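Local coordinates for protein type II secretion ATPase XpsE (Xanthomonas campestris, PDB 2D28) that belongs to the type II secretion ATPases of the GspE family, represented here by its N-terminal domain, at residues Ala6-Leu20 and Leu48-Leu62. The protein carries 1 engineered substitution. Residues are numbered along the deposited sequence; the frame is centred on the assembly and turned at random.
Sequences AETRIVEALLERRRL and LVSERDHAETCAEVL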
ATOM      1  N   ALA A   6      -2.529  12.111  -5.588  1.00 18.32           N
ATOM      2  CA  ALA A   6      -2.806  11.381  -4.332  1.00 18.28           C
ATOM      3  C   ALA A   6      -1.548  11.488  -3.423  1.00 18.20           C
ATOM      4  O   ALA A   6      -1.633  11.844  -2.261  1.00 14.82           O
ATOM      5  CB  ALA A   6      -3.138   9.940  -4.605  1.00 17.62           C
ATOM      6  N   GLU A   7      -0.360  11.275  -3.991  1.00 19.12           N
ATOM      7  CA  GLU A   7       0.878  11.471  -3.221  1.00 20.57           C
ATOM      8  C   GLU A   7       1.042  12.871  -2.600  1.00 20.36           C
ATOM      9  O   GLU A   7       1.434  12.987  -1.424  1.00 21.33           O
ATOM     10  CB  GLU A   7       2.116  11.151  -4.090  1.00 22.09           C
ATOM     11  CG  GLU A   7       3.416  11.307  -3.335  1.00 26.84           C
ATOM     12  CD  GLU A   7       4.626  11.286  -4.268  1.00 35.90           C
ATOM     13  OE1 GLU A   7       4.979  10.157  -4.673  1.00 41.57           O
ATOM     14  OE2 GLU A   7       5.180  12.389  -4.572  1.00 39.70           O
ATOM     15  N   THR A   8       0.763  13.913  -3.377  1.00 19.16           N
ATOM     16  CA  THR A   8       0.805  15.288  -2.896  1.00 20.88           C
ATOM     17  C   THR A   8      -0.203  15.545  -1.750  1.00 18.83           C
ATOM     18  O   THR A   8       0.137  16.188  -0.771  1.00 18.00           O
ATOM     19  CB  THR A   8       0.556  16.237  -4.045  1.00 22.83           C
ATOM     20  OG1 THR A   8       1.633  16.129  -4.987  1.00 28.04           O
ATOM     21  CG2 THR A   8       0.588  17.727  -3.616  1.00 25.76           C
ATOM     22  N   ARG A   9      -1.395  14.966  -1.851  1.00 15.39           N
ATOM     23  CA  ARG A   9      -2.432  15.218  -0.864  1.00 15.00           C
ATOM     24  C   ARG A   9      -2.034  14.469   0.390  1.00 13.49           C
ATOM     25  O   ARG A   9      -2.344  14.877   1.501  1.00 13.51           O
ATOM     26  CB  ARG A   9      -3.789  14.715  -1.395  1.00 13.84           C
ATOM     27  CG  ARG A   9      -4.376  15.572  -2.532  1.00 17.64           C
ATOM     28  CD  ARG A   9      -5.964  15.680  -2.344  1.00 26.34           C
ATOM     29  NE  ARG A   9      -6.366  14.527  -2.974  1.00 18.03           N
ATOM     30  CZ  ARG A   9      -7.267  13.601  -2.739  1.00 17.81           C
ATOM     31  NH1 ARG A   9      -8.302  13.582  -1.903  1.00 11.86           N
ATOM     32  NH2 ARG A   9      -7.100  12.603  -3.567  1.00 12.18           N
ATOM     33  N   ILE A  10      -1.403  13.312   0.222  1.00 13.77           N
ATOM     34  CA  ILE A  10      -0.951  12.501   1.365  1.00 12.92           C
ATOM     35  C   ILE A  10       0.218  13.231   2.116  1.00 14.07           C
ATOM     36  O   ILE A  10       0.211  13.313   3.335  1.00 14.20           O
ATOM     37  CB  ILE A  10      -0.555  11.057   0.944  1.00 13.32           C
ATOM     38  CG1 ILE A  10      -1.804  10.289   0.569  1.00 15.66           C
ATOM     39  CG2 ILE A  10       0.121  10.342   2.071  1.00 15.32           C
ATOM     40  CD1 ILE A  10      -1.636   9.024  -0.236  1.00 17.32           C
ATOM     41  N   VAL A  11       1.199  13.691   1.388  1.00 15.52           N
ATOM     42  CA  VAL A  11       2.238  14.508   1.978  1.00 17.21           C
ATOM     43  C   VAL A  11       1.668  15.722   2.713  1.00 17.23           C
ATOM     44  O   VAL A  11       2.058  16.009   3.830  1.00 16.44           O
ATOM     45  CB  VAL A  11       3.259  14.977   0.919  1.00 17.57           C
ATOM     46  CG1 VAL A  11       4.257  15.977   1.531  1.00 20.09           C
ATOM     47  CG2 VAL A  11       4.026  13.808   0.405  1.00 20.14           C
ATOM     48  N   GLU A  12       0.712  16.442   2.100  1.00 18.10           N
ATOM     49  CA  GLU A  12       0.119  17.581   2.753  1.00 17.82           C
ATOM     50  C   GLU A  12      -0.609  17.188   4.056  1.00 16.30           C
ATOM     51  O   GLU A  12      -0.543  17.871   5.060  1.00 12.34           O
ATOM     52  CB  GLU A  12      -0.875  18.256   1.791  1.00 20.78           C
ATOM     53  CG  GLU A  12      -1.880  19.110   2.551  1.00 23.50           C
ATOM     54  CD  GLU A  12      -3.049  19.579   1.691  1.00 31.85           C
ATOM     55  OE1 GLU A  12      -4.028  18.790   1.475  1.00 32.54           O
ATOM     56  OE2 GLU A  12      -2.974  20.739   1.221  1.00 30.85           O
ATOM     57  N   ALA A  13      -1.325  16.066   4.039  1.00 14.41           N
ATOM     58  CA  ALA A  13      -1.991  15.585   5.198  1.00 14.10           C
ATOM     59  C   ALA A  13      -1.006  15.085   6.300  1.00 14.72           C
ATOM     60  O   ALA A  13      -1.275  15.254   7.482  1.00 15.04           O
ATOM     61  CB  ALA A  13      -2.987  14.479   4.850  1.00 15.01           C
ATOM     62  N   LEU A  14       0.098  14.452   5.915  1.00 14.84           N
ATOM     63  CA  LEU A  14       1.161  14.135   6.866  1.00 14.88           C
ATOM     64  C   LEU A  14       1.658  15.379   7.657  1.00 14.94           C
ATOM     65  O   LEU A  14       1.759  15.340   8.905  1.00 15.14           O
ATOM     66  CB  LEU A  14       2.346  13.488   6.164  1.00 15.27           C
ATOM     67  CG  LEU A  14       2.094  12.008   5.824  1.00 15.46           C
ATOM     68  CD1 LEU A  14       3.143  11.573   4.874  1.00 16.52           C
ATOM     69  CD2 LEU A  14       2.028  11.085   7.081  1.00 15.32           C
ATOM     70  N   LEU A  15       1.903  16.450   6.951  1.00 13.44           N
ATOM     71  CA  LEU A  15       2.330  17.721   7.597  1.00 16.63           C
ATOM     72  C   LEU A  15       1.291  18.289   8.508  1.00 17.76           C
ATOM     73  O   LEU A  15       1.562  18.561   9.657  1.00 17.88           O
ATOM     74  CB  LEU A  15       2.669  18.763   6.565  1.00 18.31           C
ATOM     75  CG  LEU A  15       3.926  18.461   5.784  1.00 21.29           C
ATOM     76  CD1 LEU A  15       3.804  19.420   4.613  1.00 27.61           C
ATOM     77  CD2 LEU A  15       5.205  18.742   6.567  1.00 24.01           C
ATOM     78  N   GLU A  16       0.066  18.373   8.004  1.00 19.53           N
ATOM     79  CA  GLU A  16      -1.016  19.015   8.735  1.00 21.64           C
ATOM     80  C   GLU A  16      -1.359  18.228   9.989  1.00 21.55           C
ATOM     81  O   GLU A  16      -1.663  18.789  11.012  1.00 21.27           O
ATOM     82  CB  GLU A  16      -2.205  19.119   7.806  1.00 23.05           C
ATOM     83  CG  GLU A  16      -3.538  18.690   8.448  1.00 31.57           C
ATOM     84  CD  GLU A  16      -4.118  19.836   9.161  1.00 35.31           C
ATOM     85  OE1 GLU A  16      -3.718  20.947   8.764  1.00 45.70           O
ATOM     86  OE2 GLU A  16      -4.899  19.656  10.101  1.00 39.99           O
ATOM     87  N   ARG A  17      -1.287  16.912   9.909  1.00 22.01           N
ATOM     88  CA  ARG A  17      -1.495  16.029  11.087  1.00 21.68           C
ATOM     89  C   ARG A  17      -0.303  15.921  12.017  1.00 21.69           C
ATOM     90  O   ARG A  17      -0.346  15.212  13.064  1.00 21.06           O
ATOM     91  CB  ARG A  17      -1.922  14.644  10.614  1.00 21.45           C
ATOM     92  CG  ARG A  17      -3.271  14.608   9.886  1.00 24.79           C
ATOM     93  CD  ARG A  17      -4.413  14.744  10.840  1.00 26.86           C
ATOM     94  NE  ARG A  17      -4.575  16.129  11.228  1.00 30.62           N
ATOM     95  CZ  ARG A  17      -5.420  16.549  12.167  1.00 39.22           C
ATOM     96  NH1 ARG A  17      -5.553  17.852  12.422  1.00 37.60           N
ATOM     97  NH2 ARG A  17      -6.153  15.666  12.844  1.00 41.05           N
ATOM     98  N   ARG A  18       0.774  16.584  11.625  1.00 22.33           N
ATOM     99  CA  ARG A  18       2.030  16.540  12.316  1.00 23.37           C
ATOM    100  C   ARG A  18       2.642  15.152  12.447  1.00 22.91           C
ATOM    101  O   ARG A  18       3.321  14.816  13.427  1.00 22.06           O
ATOM    102  CB  ARG A  18       1.858  17.184  13.670  1.00 25.61           C
ATOM    103  CG  ARG A  18       1.401  18.636  13.494  1.00 30.34           C
ATOM    104  CD  ARG A  18       0.714  19.116  14.706  1.00 37.74           C
ATOM    105  NE  ARG A  18       1.675  19.129  15.789  1.00 40.92           N
ATOM    106  CZ  ARG A  18       1.413  18.795  17.059  1.00 46.76           C
ATOM    107  NH1 ARG A  18       0.182  18.437  17.462  1.00 47.14           N
ATOM    108  NH2 ARG A  18       2.403  18.850  17.945  1.00 47.46           N
ATOM    109  N   ARG A  19       2.432  14.347  11.423  1.00 21.30           N
ATOM    110  CA  ARG A  19       3.057  13.018  11.312  1.00 19.88           C
ATOM    111  C   ARG A  19       4.364  13.071  10.539  1.00 21.38           C
ATOM    112  O   ARG A  19       4.985  12.031  10.269  1.00 21.28           O
ATOM    113  CB  ARG A  19       2.084  12.090  10.588  1.00 19.19           C
ATOM    114  CG  ARG A  19       0.724  11.938  11.275  1.00 18.30           C
ATOM    115  CD  ARG A  19      -0.354  11.217  10.451  1.00 17.37           C
ATOM    116  NE  ARG A  19      -1.658  11.276  11.104  1.00 20.63           N
ATOM    117  CZ  ARG A  19      -2.832  11.097  10.479  1.00 22.46           C
ATOM    118  NH1 ARG A  19      -2.903  10.931   9.197  1.00 20.47           N
ATOM    119  NH2 ARG A  19      -3.940  11.160  11.130  1.00 20.90           N
ATOM    120  N   LEU A  20       4.713  14.292  10.106  1.00 21.40           N
ATOM    121  CA  LEU A  20       5.906  14.578   9.306  1.00 22.67           C
ATOM    122  C   LEU A  20       6.317  16.031   9.619  1.00 23.72           C
ATOM    123  O   LEU A  20       5.464  16.927   9.599  1.00 22.61           O
ATOM    124  CB  LEU A  20       5.592  14.473   7.813  1.00 22.22           C
ATOM    125  CG  LEU A  20       6.689  14.949   6.806  1.00 21.20           C
ATOM    126  CD1 LEU A  20       7.876  14.049   6.875  1.00 21.30           C
ATOM    127  CD2 LEU A  20       6.156  14.952   5.383  1.00 21.90           C
ATOM    128  N   LEU A  48      11.517   8.907   8.451  1.00 21.78           N
ATOM    129  CA  LEU A  48      10.860  10.155   8.798  1.00 21.42           C
ATOM    130  C   LEU A  48       9.346  10.083   8.895  1.00 19.99           C
ATOM    131  O   LEU A  48       8.714  11.084   9.303  1.00 19.13           O
ATOM    132  CB  LEU A  48      11.253  11.254   7.796  1.00 22.34           C
ATOM    133  CG  LEU A  48      12.771  11.364   7.497  1.00 26.32           C
ATOM    134  CD1 LEU A  48      13.015  12.399   6.391  1.00 26.06           C
ATOM    135  CD2 LEU A  48      13.614  11.665   8.715  1.00 29.48           C
ATOM    136  N   VAL A  49       8.752   9.014   8.364  1.00 18.06           N
ATOM    137  CA  VAL A  49       7.295   8.787   8.487  1.00 16.51           C
ATOM    138  C   VAL A  49       7.166   7.345   8.900  1.00 15.58           C
ATOM    139  O   VAL A  49       7.710   6.456   8.267  1.00 15.04           O
ATOM    140  CB  VAL A  49       6.548   9.051   7.141  1.00 17.26           C
ATOM    141  CG1 VAL A  49       5.091   8.608   7.160  1.00 17.37           C
ATOM    142  CG2 VAL A  49       6.651  10.494   6.839  1.00 18.00           C
ATOM    143  N   SER A  50       6.481   7.087   9.997  1.00 12.93           N
ATOM    144  CA  SER A  50       6.234   5.696  10.408  1.00 14.15           C
ATOM    145  C   SER A  50       5.314   4.942   9.443  1.00 14.36           C
ATOM    146  O   SER A  50       4.479   5.555   8.750  1.00 14.78           O
ATOM    147  CB  SER A  50       5.630   5.630  11.826  1.00 13.48           C
ATOM    148  OG  SER A  50       4.245   6.012  11.844  1.00 12.19           O
ATOM    149  N   GLU A  51       5.471   3.611   9.408  1.00 13.63           N
ATOM    150  CA  GLU A  51       4.564   2.788   8.620  1.00 13.69           C
ATOM    151  C   GLU A  51       3.133   2.987   8.995  1.00 13.49           C
ATOM    152  O   GLU A  51       2.261   3.077   8.127  1.00 13.49           O
ATOM    153  CB  GLU A  51       4.905   1.309   8.782  1.00 14.39           C
ATOM    154  CG  GLU A  51       6.179   0.930   8.061  1.00 18.43           C
ATOM    155  CD  GLU A  51       6.348  -0.607   7.938  1.00 22.14           C
ATOM    156  OE1 GLU A  51       5.431  -1.368   8.368  1.00 16.40           O
ATOM    157  OE2 GLU A  51       7.406  -1.039   7.383  1.00 24.87           O
ATOM    158  N   ARG A  52       2.851   3.109  10.301  1.00 12.49           N
ATOM    159  CA  ARG A  52       1.509   3.381  10.730  1.00 10.52           C
ATOM    160  C   ARG A  52       0.913   4.690  10.195  1.00 11.02           C
ATOM    161  O   ARG A  52      -0.223   4.704   9.699  1.00  9.80           O
ATOM    162  CB  ARG A  52       1.379   3.309  12.254  1.00 11.48           C
ATOM    163  CG  ARG A  52      -0.051   3.559  12.704  1.00 11.94           C
ATOM    164  CD  ARG A  52      -0.346   3.151  14.172  1.00 14.77           C
ATOM    165  NE  ARG A  52      -0.218   1.719  14.243  1.00 14.76           N
ATOM    166  CZ  ARG A  52      -1.173   0.862  13.861  1.00 17.03           C
ATOM    167  NH1 ARG A  52      -0.924  -0.412  13.918  1.00 17.65           N
ATOM    168  NH2 ARG A  52      -2.337   1.257  13.409  1.00 19.29           N
ATOM    169  N   ASP A  53       1.676   5.775  10.260  1.00 11.44           N
ATOM    170  CA  ASP A  53       1.210   7.073   9.821  1.00 11.77           C
ATOM    171  C   ASP A  53       1.134   7.127   8.291  1.00 12.11           C
ATOM    172  O   ASP A  53       0.266   7.817   7.767  1.00 12.00           O
ATOM    173  CB  ASP A  53       2.142   8.180  10.250  1.00 11.22           C
ATOM    174  CG  ASP A  53       1.984   8.566  11.748  1.00 17.03           C
ATOM    175  OD1 ASP A  53       0.928   8.334  12.327  1.00 15.28           O
ATOM    176  OD2 ASP A  53       2.924   9.086  12.369  1.00 12.15           O
ATOM    177  N   HIS A  54       2.027   6.411   7.613  1.00 12.24           N
ATOM    178  CA  HIS A  54       1.912   6.232   6.161  1.00 12.24           C
ATOM    179  C   HIS A  54       0.563   5.596   5.807  1.00 11.34           C
ATOM    180  O   HIS A  54      -0.267   6.200   5.057  1.00 12.94           O
ATOM    181  CB  HIS A  54       3.089   5.454   5.573  1.00 12.54           C
ATOM    182  CG  HIS A  54       2.915   5.181   4.104  1.00 23.04           C
ATOM    183  ND1 HIS A  54       1.850   5.674   3.394  1.00 43.58           N
ATOM    184  CD2 HIS A  54       3.643   4.489   3.215  1.00 38.34           C
ATOM    185  CE1 HIS A  54       1.930   5.277   2.134  1.00 42.22           C
ATOM    186  NE2 HIS A  54       2.983   4.518   2.009  1.00 29.78           N
ATOM    187  N   ALA A  55       0.304   4.417   6.351  1.00 11.48           N
ATOM    188  CA  ALA A  55      -0.968   3.689   6.139  1.00 12.60           C
ATOM    189  C   ALA A  55      -2.175   4.555   6.487  1.00 14.04           C
ATOM    190  O   ALA A  55      -3.171   4.688   5.705  1.00 13.74           O
ATOM    191  CB  ALA A  55      -1.005   2.376   6.973  1.00 12.37           C
ATOM    192  N   GLU A  56      -2.146   5.126   7.696  1.00 14.55           N
ATOM    193  CA  GLU A  56      -3.230   5.984   8.133  1.00 15.93           C
ATOM    194  C   GLU A  56      -3.651   7.086   7.196  1.00 15.57           C
ATOM    195  O   GLU A  56      -4.877   7.293   6.889  1.00 14.43           O
ATOM    196  CB  GLU A  56      -2.843   6.666   9.462  1.00 17.12           C
ATOM    197  CG  GLU A  56      -4.008   7.451  10.075  1.00 19.93           C
ATOM    198  CD  GLU A  56      -4.845   6.627  11.040  1.00 29.52           C
ATOM    199  OE1 GLU A  56      -4.650   5.365  11.073  1.00 30.16           O
ATOM    200  OE2 GLU A  56      -5.671   7.248  11.775  1.00 25.56           O
ATOM    201  N   THR A  57      -2.631   7.804   6.731  1.00 14.13           N
ATOM    202  CA  THR A  57      -2.832   8.933   5.893  1.00 14.23           C
ATOM    203  C   THR A  57      -3.306   8.529   4.490  1.00 13.70           C
ATOM    204  O   THR A  57      -4.151   9.205   3.921  1.00 12.37           O
ATOM    205  CB  THR A  57      -1.556   9.762   5.861  1.00 15.29           C
ATOM    206  OG1 THR A  57      -1.220  10.033   7.231  1.00 15.96           O
ATOM    207  CG2 THR A  57      -1.867  11.145   5.227  1.00 16.16           C
ATOM    208  N   CYS A  58      -2.683   7.490   3.912  1.00 13.46           N
ATOM    209  CA  CYS A  58      -3.152   6.919   2.656  1.00 12.91           C
ATOM    210  C   CYS A  58      -4.655   6.608   2.769  1.00 13.33           C
ATOM    211  O   CYS A  58      -5.447   6.985   1.915  1.00 12.39           O
ATOM    212  CB  CYS A  58      -2.378   5.638   2.350  1.00 12.02           C
ATOM    213  SG  CYS A  58      -0.738   5.933   1.759  1.00 14.82           S
ATOM    214  N   ALA A  59      -5.066   6.000   3.865  1.00 14.39           N
ATOM    215  CA  ALA A  59      -6.453   5.635   4.044  1.00 15.46           C
ATOM    216  C   ALA A  59      -7.377   6.835   4.161  1.00 15.56           C
ATOM    217  O   ALA A  59      -8.421   6.849   3.528  1.00 14.85           O
ATOM    218  CB  ALA A  59      -6.600   4.758   5.242  1.00 17.43           C
ATOM    219  N   GLU A  60      -6.965   7.869   4.892  1.00 16.12           N
ATOM    220  CA  GLU A  60      -7.743   9.087   4.988  1.00 16.44           C
ATOM    221  C   GLU A  60      -7.888   9.715   3.676  1.00 15.11           C
ATOM    222  O   GLU A  60      -8.932  10.208   3.380  1.00 17.09           O
ATOM    223  CB  GLU A  60      -7.119  10.183   5.866  1.00 16.93           C
ATOM    224  CG  GLU A  60      -7.075   9.888   7.328  1.00 19.03           C
ATOM    225  CD  GLU A  60      -6.113  10.833   8.109  1.00 21.59           C
ATOM    226  OE1 GLU A  60      -5.270  11.620   7.553  1.00 21.08           O
ATOM    227  OE2 GLU A  60      -6.252  10.823   9.319  1.00 19.45           O
ATOM    228  N   VAL A  61      -6.821   9.841   2.912  1.00 13.60           N
ATOM    229  CA  VAL A  61      -6.902  10.672   1.734  1.00 13.42           C
ATOM    230  C   VAL A  61      -7.717   9.984   0.687  1.00 13.41           C
ATOM    231  O   VAL A  61      -8.460  10.647  -0.101  1.00 14.65           O
ATOM    232  CB  VAL A  61      -5.518  11.074   1.172  1.00 13.10           C
ATOM    233  CG1 VAL A  61      -5.633  11.600  -0.195  1.00 11.87           C
ATOM    234  CG2 VAL A  61      -4.855  12.097   2.116  1.00 17.75           C
ATOM    235  N   LEU A  62      -7.609   8.661   0.652  1.00 12.27           N
ATOM    236  CA  LEU A  62      -8.234   7.900  -0.425  1.00 11.78           C
ATOM    237  C   LEU A  62      -9.592   7.312   0.004  1.00 11.53           C
ATOM    238  O   LEU A  62     -10.296   6.739  -0.821  1.00 11.04           O
ATOM    239  CB  LEU A  62      -7.285   6.822  -0.961  1.00 11.36           C
ATOM    240  CG  LEU A  62      -6.073   7.293  -1.761  1.00 14.56           C
ATOM    241  CD1 LEU A  62      -5.148   6.078  -1.973  1.00 13.37           C
ATOM    242  CD2 LEU A  62      -6.451   7.945  -3.112  1.00 16.76           C
TER
HETATM  243  O   HOH W   1      -9.239  10.899  -2.726  1.00 20.45           O
HETATM  244  O   HOH W   2       5.279   9.431  11.164  1.00 17.60           O
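Arg19 reaches along helix 51-62 from the loop after helix 6-16, its chain extended from CG to NE, and grips Glu60 end-on in a salt bridge. The straighter bond runs from Arg19 NH2 to Glu60 OE2 (3.0 Å, 166°), in the guanidinium plane and on the syn side of the carboxylate but tilted out of the carboxylate plane. Arg19 NH1 meets Glu60 OE1 at 3.0 Å from above that plane and also donates to Thr57 OG1 at 2.7 Å. The hydroxyl in turn donates to Asp53 O, one turn back, so its orientation is fixed from both ends. Glu56 CG lies over one guanidinium face and Arg17 CG over the opposite one, while the carboxylates of Asp53 and Glu56, out of its plane, probably add favourable charge.

The contact lays helix 6-16 steeply across helix 51-62, the axes approaching to 9.2 Å at 119°; helix 51-62 is bound to the rest of the domain through His54 to Asp112 and through Cys58 and Leu62 on Pro113. A Schellman motif at Arg18 ends helix 6-16 and turns Arg19 back toward Asp53, and Ser50 OG caps helix 51-62 by accepting from Asp53 N. One water bonds Arg19 O, Ser50 N and Asp53 OD2.

Apolar side chains pack between the two arginines. Ile10 lays CG1 against Val61 CB (3.8 Å) and sends CD1 to Cys58 SG, Ala13 CB presses on Thr57 CG2 (3.5 Å), and Leu14 CD2 meets Val49 CG1 tip to tip.

Toward Leu62, Val61 CG1 sits centrally over a face of the Arg9 guanidinium, whose NH2 reaches Val61 O through a second water.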